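Uncharacterized protein DSY3957 (Desulfitobacterium hafniense, PDB 3HXL) is a phage tail sheath protein, probably one of the subunits that assemble into the contractile sheath around the tail tube of a myovirus-type tail. Local coordinates at residues 39-44 with 89-94; 344-349 with 424-429; 403-408 with 418-423. One frame throughout, in Å; residues are numbered along the deposited sequence.

Contact 1 (39-44 with 89-94)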
loop_
_atom_site.group_PDB
_atom_site.type_symbol
_atom_site.label_atom_id
_atom_site.label_comp_id
_atom_site.label_asym_id
_atom_site.label_seq_id
_atom_site.Cartn_x
_atom_site.Cartn_y
_atom_site.Cartn_z
ATOM N N PRO A 39 5.109 -1.604 5.106
ATOM C CA PRO A 39 6.492 -1.825 5.538
ATOM C C PRO A 39 6.591 -3.266 6.060
ATOM O O PRO A 39 5.829 -3.663 6.938
ATOM C CB PRO A 39 6.676 -0.781 6.636
ATOM C CG PRO A 39 5.327 -0.765 7.297
ATOM C CD PRO A 39 4.348 -0.845 6.121
ATOM N N LEU A 40 7.517 -4.052 5.516
ATOM C CA LEU A 40 7.649 -5.439 5.943
ATOM C C LEU A 40 9.054 -5.907 6.249
ATOM O O LEU A 40 10.041 -5.384 5.731
ATOM C CB LEU A 40 7.081 -6.400 4.886
ATOM C CG LEU A 40 5.583 -6.410 4.579
ATOM C CD1 LEU A 40 5.287 -7.520 3.579
ATOM C CD2 LEU A 40 4.795 -6.619 5.854
ATOM N N ILE A 41 9.114 -6.925 7.096
ATOM C CA ILE A 41 10.365 -7.558 7.461
ATOM C C ILE A 41 10.391 -8.784 6.559
ATOM O O ILE A 41 9.528 -9.652 6.660
ATOM C CB ILE A 41 10.353 -7.978 8.927
ATOM C CG1 ILE A 41 10.326 -6.723 9.806
ATOM C CG2 ILE A 41 11.568 -8.853 9.229
ATOM C CD1 ILE A 41 9.992 -6.986 11.252
ATOM N N LEU A 42 11.379 -8.837 5.674
ATOM C CA LEU A 42 11.499 -9.930 4.715
ATOM C C LEU A 42 12.789 -10.731 4.879
ATOM O O LEU A 42 13.630 -10.409 5.717
ATOM C CB LEU A 42 11.419 -9.354 3.297
ATOM C CG LEU A 42 10.163 -8.529 2.985
ATOM C CD1 LEU A 42 10.258 -7.927 1.586
ATOM C CD2 LEU A 42 8.943 -9.425 3.093
ATOM N N SER A 43 12.931 -11.779 4.070
ATOM C CA SER A 43 14.116 -12.628 4.117
ATOM C C SER A 43 14.943 -12.477 2.846
ATOM O O SER A 43 15.938 -13.175 2.649
ATOM C CB SER A 43 13.709 -14.094 4.288
ATOM O OG SER A 43 12.939 -14.276 5.463
ATOM N N TRP A 44 14.525 -11.554 1.988
ATOM C CA TRP A 44 15.222 -11.306 0.737
ATOM C C TRP A 44 14.678 -10.028 0.111
ATOM O O TRP A 44 13.597 -9.563 0.478
ATOM C CB TRP A 44 15.009 -12.497 -0.206
ATOM C CG TRP A 44 15.869 -12.500 -1.436
ATOM C CD1 TRP A 44 15.526 -12.065 -2.683
ATOM C CD2 TRP A 44 17.208 -13.002 -1.539
ATOM N NE1 TRP A 44 16.568 -12.275 -3.559
ATOM C CE2 TRP A 44 17.611 -12.846 -2.881
ATOM C CE3 TRP A 44 18.104 -13.571 -0.623
ATOM C CZ2 TRP A 44 18.878 -13.240 -3.336
ATOM C CZ3 TRP A 44 19.365 -13.964 -1.075
ATOM C CH2 TRP A 44 19.735 -13.794 -2.423
ATOM N N ARG A 89 11.148 -2.895 2.422
ATOM C CA ARG A 89 11.745 -3.913 3.276
ATOM C C ARG A 89 12.524 -3.201 4.383
ATOM O O ARG A 89 13.492 -2.495 4.121
ATOM C CB ARG A 89 12.684 -4.827 2.491
ATOM C CG ARG A 89 13.236 -5.942 3.359
ATOM C CD ARG A 89 14.363 -6.721 2.695
ATOM N NE ARG A 89 14.860 -7.749 3.599
ATOM C CZ ARG A 89 15.885 -8.553 3.339
ATOM N NH1 ARG A 89 16.540 -8.457 2.188
ATOM N NH2 ARG A 89 16.249 -9.458 4.238
ATOM N N LEU A 90 12.090 -3.414 5.620
ATOM C CA LEU A 90 12.668 -2.770 6.799
ATOM C C LEU A 90 14.023 -3.273 7.278
ATOM O O LEU A 90 14.716 -2.572 8.012
ATOM C CB LEU A 90 11.680 -2.893 7.957
ATOM C CG LEU A 90 10.291 -2.265 7.805
ATOM C CD1 LEU A 90 9.329 -2.979 8.724
ATOM C CD2 LEU A 90 10.345 -0.771 8.106
ATOM N N ASN A 91 14.392 -4.487 6.880
ATOM C CA ASN A 91 15.644 -5.094 7.318
ATOM C C ASN A 91 16.580 -5.461 6.176
ATOM O O ASN A 91 16.143 -5.961 5.134
ATOM C CB ASN A 91 15.327 -6.346 8.131
ATOM C CG ASN A 91 14.580 -7.389 7.317
ATOM O OD1 ASN A 91 13.648 -7.067 6.574
ATOM N ND2 ASN A 91 14.979 -8.643 7.458
ATOM N N ALA A 92 17.870 -5.208 6.384
ATOM C CA ALA A 92 18.891 -5.527 5.392
ATOM C C ALA A 92 19.408 -6.941 5.635
ATOM O O ALA A 92 19.910 -7.598 4.720
ATOM C CB ALA A 92 20.038 -4.529 5.482
ATOM N N GLY A 93 19.280 -7.402 6.876
ATOM C CA GLY A 93 19.728 -8.738 7.230
ATOM C C GLY A 93 21.193 -9.010 6.940
ATOM O O GLY A 93 21.957 -8.097 6.625
ATOM N N THR A 94 21.587 -10.276 7.058
ATOM C CA THR A 94 22.966 -10.684 6.795
ATOM C C THR A 94 23.017 -11.608 5.579
ATOM O O THR A 94 22.233 -12.552 5.470
ATOM C CB THR A 94 23.576 -11.423 8.005
ATOM O OG1 THR A 94 23.627 -10.538 9.130
ATOM C CG2 THR A 94 24.988 -11.899 7.683
#
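The carbonyl oxygen of Leu42 is gripped by two side chains of the 89-94 segment. Asn91 ND2 reaches Leu42 O at 2.8 Å, in the carbonyl plane and within the amide's own plane, along a nearly straight bond (166° at the hydrogen). A weak, bent bond of 3.2 Å comes from Arg89 NH2 to the same Leu42 O. At the other end of the amide, Asn91 OD1 accepts the backbone N of Leu42 at 3.0 Å, so one side chain bonds both the N and the O of Leu42. Set between backbone N and carbonyl carbon (chi1 61°), the Asn91 CG places the amide alongside the backbone of Leu42. Asp180 O takes ND2 as well, and the strong bonds on both ends hold the amide's rotation, with a weak addition from Arg89 NE to Asn91 OD1. The extended Arg89 runs obliquely across Leu42, its CG 3.9 Å from Leu42 CB, and lays one guanidinium face over the backbone at Trp44; Gly45 O and Gly110 O bind its terminal nitrogens. Leu90 spreads its methyls against Pro39 and Ile41, and Tyr188 of helix 185-195 packs on both Leu90 and Pro39. Leu90 N donates to Leu40 O at 2.8 Å, which with the backbone bond between Leu40 and Tyr88 makes the parallel bridge of Leu40 with Arg89. Here two neighbouring parallel strands of a mixed sheet end side by side, and an asparagine amide carries the pairing on beyond the last bridge.

Contact 2 (344-349 with 424-429)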
loop_
_atom_site.group_PDB
_atom_site.type_symbol
_atom_site.label_atom_id
_atom_site.label_comp_id
_atom_site.label_asym_id
_atom_site.label_seq_id
_atom_site.Cartn_x
_atom_site.Cartn_y
_atom_site.Cartn_z
ATOM N N ASN A 344 -15.907 4.878 6.072
ATOM C CA ASN A 344 -14.794 4.991 5.138
ATOM C C ASN A 344 -15.168 5.456 3.737
ATOM O O ASN A 344 -14.361 6.104 3.064
ATOM C CB ASN A 344 -14.005 3.686 5.120
ATOM C CG ASN A 344 -13.242 3.485 6.411
ATOM O OD1 ASN A 344 -12.622 4.429 6.910
ATOM N ND2 ASN A 344 -13.285 2.269 6.969
ATOM N N ARG A 345 -16.387 5.156 3.297
ATOM C CA ARG A 345 -16.807 5.622 1.978
ATOM C C ARG A 345 -16.949 7.144 2.023
ATOM O O ARG A 345 -16.648 7.829 1.050
ATOM C CB ARG A 345 -18.142 4.996 1.555
ATOM C CG ARG A 345 -18.725 5.681 0.315
ATOM C CD ARG A 345 -19.805 4.853 -0.360
ATOM N NE ARG A 345 -20.841 4.430 0.566
ATOM C CZ ARG A 345 -21.902 3.709 0.218
ATOM N NH1 ARG A 345 -22.064 3.333 -1.051
ATOM N NH2 ARG A 345 -22.792 3.356 1.142
ATOM N N VAL A 346 -17.416 7.677 3.151
ATOM C CA VAL A 346 -17.551 9.128 3.276
ATOM C C VAL A 346 -16.149 9.728 3.182
ATOM O O VAL A 346 -15.927 10.722 2.485
ATOM C CB VAL A 346 -18.214 9.527 4.617
ATOM C CG1 VAL A 346 -18.099 11.041 4.848
ATOM C CG2 VAL A 346 -19.682 9.122 4.592
ATOM N N ILE A 347 -15.200 9.110 3.872
ATOM C CA ILE A 347 -13.824 9.587 3.830
ATOM C C ILE A 347 -13.270 9.535 2.399
ATOM O O ILE A 347 -12.552 10.442 1.973
ATOM C CB ILE A 347 -12.916 8.759 4.775
ATOM C CG1 ILE A 347 -13.368 8.955 6.225
ATOM C CG2 ILE A 347 -11.457 9.194 4.629
ATOM C CD1 ILE A 347 -13.457 10.413 6.664
ATOM N N ARG A 348 -13.595 8.480 1.652
ATOM C CA ARG A 348 -13.117 8.384 0.274
ATOM C C ARG A 348 -13.651 9.517 -0.594
ATOM O O ARG A 348 -12.910 10.091 -1.394
ATOM C CB ARG A 348 -13.500 7.039 -0.366
ATOM C CG ARG A 348 -12.645 5.849 0.086
ATOM C CD ARG A 348 -12.955 4.571 -0.729
ATOM N NE ARG A 348 -14.100 3.797 -0.240
ATOM C CZ ARG A 348 -14.087 3.053 0.865
ATOM N NH1 ARG A 348 -12.990 2.985 1.614
ATOM N NH2 ARG A 348 -15.160 2.353 1.209
ATOM N N VAL A 349 -14.928 9.850 -0.452
ATOM C CA VAL A 349 -15.464 10.926 -1.277
ATOM C C VAL A 349 -14.875 12.281 -0.884
ATOM O O VAL A 349 -14.538 13.093 -1.752
ATOM C CB VAL A 349 -17.005 10.977 -1.231
ATOM C CG1 VAL A 349 -17.497 11.069 0.189
ATOM C CG2 VAL A 349 -17.497 12.166 -2.052
ATOM N N PRO A 424 -22.961 13.069 0.773
ATOM C CA PRO A 424 -22.528 11.696 0.486
ATOM C C PRO A 424 -23.738 10.769 0.478
ATOM O O PRO A 424 -24.645 10.928 1.292
ATOM C CB PRO A 424 -21.584 11.382 1.644
ATOM C CG PRO A 424 -21.018 12.720 1.987
ATOM C CD PRO A 424 -22.240 13.609 1.938
ATOM N N VAL A 425 -23.751 9.805 -0.435
ATOM C CA VAL A 425 -24.867 8.868 -0.525
ATOM C C VAL A 425 -25.143 8.146 0.790
ATOM O O VAL A 425 -26.297 7.930 1.162
ATOM C CB VAL A 425 -24.622 7.815 -1.614
ATOM C CG1 VAL A 425 -24.738 8.452 -2.981
ATOM C CG2 VAL A 425 -23.244 7.197 -1.431
ATOM N N ASP A 426 -24.082 7.772 1.494
ATOM C CA ASP A 426 -24.240 7.076 2.766
ATOM C C ASP A 426 -24.228 8.074 3.917
ATOM O O ASP A 426 -23.426 7.966 4.844
ATOM C CB ASP A 426 -23.129 6.031 2.939
ATOM C CG ASP A 426 -21.738 6.636 2.885
ATOM O OD1 ASP A 426 -21.450 7.407 1.941
ATOM O OD2 ASP A 426 -20.928 6.328 3.783
ATOM N N SER A 427 -25.132 9.045 3.850
ATOM C CA SER A 427 -25.230 10.075 4.873
ATOM C C SER A 427 -26.484 10.914 4.632
ATOM O O SER A 427 -26.694 11.423 3.532
ATOM C CB SER A 427 -23.985 10.967 4.826
ATOM O OG SER A 427 -24.022 11.973 5.824
ATOM N N ILE A 428 -27.319 11.051 5.655
ATOM C CA ILE A 428 -28.545 11.832 5.528
ATOM C C ILE A 428 -28.328 13.265 5.999
ATOM O O ILE A 428 -29.274 13.965 6.361
ATOM C CB ILE A 428 -29.709 11.213 6.342
ATOM C CG1 ILE A 428 -29.394 11.246 7.841
ATOM C CG2 ILE A 428 -29.973 9.791 5.864
ATOM C CD1 ILE A 428 -28.232 10.367 8.267
ATOM N N GLU A 429 -27.073 13.695 5.987
ATOM C CA GLU A 429 -26.722 15.040 6.409
ATOM C C GLU A 429 -25.689 15.621 5.441
ATOM O O GLU A 429 -24.708 14.960 5.102
ATOM C CB GLU A 429 -26.167 14.994 7.831
ATOM C CG GLU A 429 -25.820 16.342 8.420
ATOM C CD GLU A 429 -25.483 16.251 9.896
ATOM O OE1 GLU A 429 -26.382 15.891 10.689
ATOM O OE2 GLU A 429 -24.323 16.536 10.264
#
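Over one face of the Arg345 guanidinium sits the CG2 methyl of Val425, 4.1 Å from NH1, while Asp426 approaches the group obliquely, its CB 3.2 Å from Arg345 NH2. The carboxylate is turned 44° from the guanidinium plane, so the two groups do not form a flat, two-pronged pair. Their salt bridge instead runs from Arg345 NE to Asp426 OD1 at 3.3 Å, the two side chains running antiparallel alongside one another. A bend in the arginine chain at chi3 (52°) brings NH1 beside Val425 and NH2 beside Asp426 CB, and NH1 has a further partner in Asn280 O. Beside the charged pair, the CG2 methyl of Val346 meets Asp426 OD2 at 3.2 Å and Pro424 CB at 4.2 Å. Ile431 of strand 431-438 packs against both Val346 and Pro424. Asp426 is the centre of an inverse gamma turn, and its carbonyl oxygen accepts a hydrogen bond from Lys343 NZ. The chemistry is thus a single ion pair beside an apolar patch; Asp426 is poorly ordered, so the salt bridge is probably loose and its exact geometry uncertain, while Pro424 packs on Val346.

Contact 3 (403-408 with 418-423)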
loop_
_atom_site.group_PDB
_atom_site.type_symbol
_atom_site.label_atom_id
_atom_site.label_comp_id
_atom_site.label_asym_id
_atom_site.label_seq_id
_atom_site.Cartn_x
_atom_site.Cartn_y
_atom_site.Cartn_z
ATOM N N THR A 403 -27.050 26.297 -6.667
ATOM C CA THR A 403 -27.034 26.896 -5.341
ATOM C C THR A 403 -26.086 26.248 -4.339
ATOM O O THR A 403 -25.770 26.840 -3.307
ATOM C CB THR A 403 -28.449 26.892 -4.731
ATOM O OG1 THR A 403 -28.394 27.397 -3.391
ATOM C CG2 THR A 403 -29.017 25.480 -4.713
ATOM N N ASP A 404 -25.620 25.046 -4.647
ATOM C CA ASP A 404 -24.744 24.320 -3.733
ATOM C C ASP A 404 -23.251 24.624 -3.810
ATOM O O ASP A 404 -22.451 23.951 -3.160
ATOM C CB ASP A 404 -24.985 22.818 -3.898
ATOM C CG ASP A 404 -26.355 22.399 -3.398
ATOM O OD1 ASP A 404 -26.736 21.224 -3.579
ATOM O OD2 ASP A 404 -27.054 23.251 -2.812
ATOM N N LEU A 405 -22.872 25.636 -4.585
ATOM C CA LEU A 405 -21.460 25.990 -4.704
ATOM C C LEU A 405 -21.277 27.429 -5.176
ATOM O O LEU A 405 -21.852 27.841 -6.184
ATOM C CB LEU A 405 -20.764 25.026 -5.666
ATOM C CG LEU A 405 -19.234 24.971 -5.661
ATOM C CD1 LEU A 405 -18.788 23.619 -6.188
ATOM C CD2 LEU A 405 -18.650 26.103 -6.501
ATOM N N THR A 406 -20.476 28.187 -4.433
ATOM C CA THR A 406 -20.211 29.583 -4.755
ATOM C C THR A 406 -18.724 29.898 -4.618
ATOM O O THR A 406 -17.977 29.142 -3.995
ATOM C CB THR A 406 -21.002 30.523 -3.824
ATOM O OG1 THR A 406 -20.630 30.272 -2.461
ATOM C CG2 THR A 406 -22.500 30.294 -3.983
ATOM N N VAL A 407 -18.305 31.018 -5.202
ATOM C CA VAL A 407 -16.910 31.447 -5.160
ATOM C C VAL A 407 -16.806 32.954 -4.940
ATOM O O VAL A 407 -17.243 33.737 -5.782
ATOM C CB VAL A 407 -16.178 31.098 -6.476
ATOM C CG1 VAL A 407 -14.757 31.641 -6.444
ATOM C CG2 VAL A 407 -16.163 29.590 -6.679
ATOM N N GLN A 408 -16.231 33.352 -3.807
ATOM C CA GLN A 408 -16.060 34.765 -3.475
ATOM C C GLN A 408 -14.583 35.128 -3.339
ATOM O O GLN A 408 -13.727 34.253 -3.198
ATOM C CB GLN A 408 -16.771 35.111 -2.159
ATOM C CG GLN A 408 -18.293 35.201 -2.241
ATOM C CD GLN A 408 -18.987 33.890 -1.925
ATOM O OE1 GLN A 408 -20.216 33.801 -1.982
ATOM N NE2 GLN A 408 -18.205 32.865 -1.584
ATOM N N ILE A 418 -14.012 29.219 -1.852
ATOM C CA ILE A 418 -15.071 28.428 -2.459
ATOM C C ILE A 418 -15.859 27.712 -1.374
ATOM O O ILE A 418 -15.282 27.048 -0.517
ATOM C CB ILE A 418 -14.497 27.373 -3.407
ATOM C CG1 ILE A 418 -13.553 28.040 -4.407
ATOM C CG2 ILE A 418 -15.629 26.652 -4.128
ATOM C CD1 ILE A 418 -12.835 27.062 -5.298
ATOM N N GLU A 419 -17.178 27.861 -1.407
ATOM C CA GLU A 419 -18.046 27.212 -0.432
ATOM C C GLU A 419 -19.017 26.298 -1.171
ATOM O O GLU A 419 -19.614 26.695 -2.170
ATOM C CB GLU A 419 -18.831 28.255 0.369
ATOM C CG GLU A 419 -17.991 29.078 1.340
ATOM C CD GLU A 419 -18.841 29.966 2.236
ATOM O OE1 GLU A 419 -19.519 30.873 1.712
ATOM O OE2 GLU A 419 -18.834 29.752 3.465
ATOM N N ALA A 420 -19.173 25.073 -0.681
ATOM C CA ALA A 420 -20.078 24.130 -1.322
ATOM C C ALA A 420 -20.706 23.170 -0.324
ATOM O O ALA A 420 -20.245 23.036 0.810
ATOM C CB ALA A 420 -19.327 23.338 -2.381
ATOM N N TYR A 421 -21.771 22.512 -0.760
ATOM C CA TYR A 421 -22.439 21.514 0.059
ATOM C C TYR A 421 -22.408 20.219 -0.711
ATOM O O TYR A 421 -22.827 20.162 -1.865
ATOM C CB TYR A 421 -23.885 21.899 0.352
ATOM C CG TYR A 421 -24.018 22.880 1.484
ATOM C CD1 TYR A 421 -23.482 22.597 2.741
ATOM C CD2 TYR A 421 -24.675 24.096 1.301
ATOM C CE1 TYR A 421 -23.596 23.502 3.788
ATOM C CE2 TYR A 421 -24.794 25.008 2.341
ATOM C CZ TYR A 421 -24.252 24.705 3.581
ATOM O OH TYR A 421 -24.370 25.605 4.612
ATOM N N ALA A 422 -21.883 19.182 -0.070
ATOM C CA ALA A 422 -21.800 17.868 -0.683
ATOM C C ALA A 422 -22.574 16.912 0.204
ATOM O O ALA A 422 -22.415 16.920 1.425
ATOM C CB ALA A 422 -20.354 17.429 -0.789
ATOM N N TRP A 423 -23.414 16.091 -0.413
ATOM C CA TRP A 423 -24.215 15.136 0.332
ATOM C C TRP A 423 -23.813 13.713 -0.044
ATOM O O TRP A 423 -24.247 13.193 -1.070
ATOM C CB TRP A 423 -25.695 15.349 0.019
ATOM C CG TRP A 423 -26.595 15.131 1.182
ATOM C CD1 TRP A 423 -26.499 14.144 2.121
ATOM C CD2 TRP A 423 -27.751 15.899 1.523
ATOM N NE1 TRP A 423 -27.524 14.252 3.028
ATOM C CE2 TRP A 423 -28.308 15.322 2.687
ATOM C CE3 TRP A 423 -28.373 17.024 0.962
ATOM C CZ2 TRP A 423 -29.460 15.827 3.296
ATOM C CZ3 TRP A 423 -29.520 17.528 1.569
ATOM C CH2 TRP A 423 -30.050 16.929 2.726
HETATM O O HOH W 1 -25.334 19.435 -2.133
#
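Leu405, Val407, Ile418 and Ala420 share one face of the hairpin, as the non-hydrogen-bonded pairs Leu405 with Ala420 and Val407 with Ile418. Val407 and Ile418 run alongside each other in the same direction, with Val407 CG2 3.8 Å from Ile418 CG1. Leu405 instead meets Ile418 through CD2, 3.9 Å from Ile418 CG2, with its CG 3.7 Å from Ala420 CB. The leucine's CG lies opposite its own backbone N (chi1 -164°), which sets the branch beside its small neighbour. On the other face Thr406 OG1 lies 3.9 Å from Glu419 CB, while the carboxylate has a hydrogen-bond partner in Tyr432 OH. Thr406 and Glu419 form a hydrogen-bonded antiparallel pair: Thr406 N donates to Glu419 O at 2.8 Å, and Glu419 N to Thr406 O at 3.0 Å. Tyr421 N extends the pairing to Asp404 O at 2.9 Å, and a water joins Tyr421 O to Asp404 OD1, which also accepts Asp400 N. Within this chain strand 405-408 is an outermost strand of the three-stranded antiparallel sheet; strand 415-422 pairs on its other edge with strand 431-438, and helix 373-392 packs on the apolar face, where Cys383 and Ile384 meet Leu405 and Leu379 meets Ile418.

In the fold
From the N terminus, strand 35-40 leads into contact 1, which closes a loop through helices 60-63 and 73-78 as the chain returns along strand 84-89. It ties together the ends of these two strands of the mixed sheet, from which the chain passes on to strand 97-100. Contacts 2 and 3 follow in series, across the chain's centre, their centres about 38 and 48 Å from that of contact 1. Contact 2 joins the start of helix 344-364 to the turn before strand 431-438. Nested inside its loop, contact 3 closes the hairpin of strands 405-408 and 415-422. The two touch where Trp423 packs against Ile428 and Glu429, within the C-terminal domain.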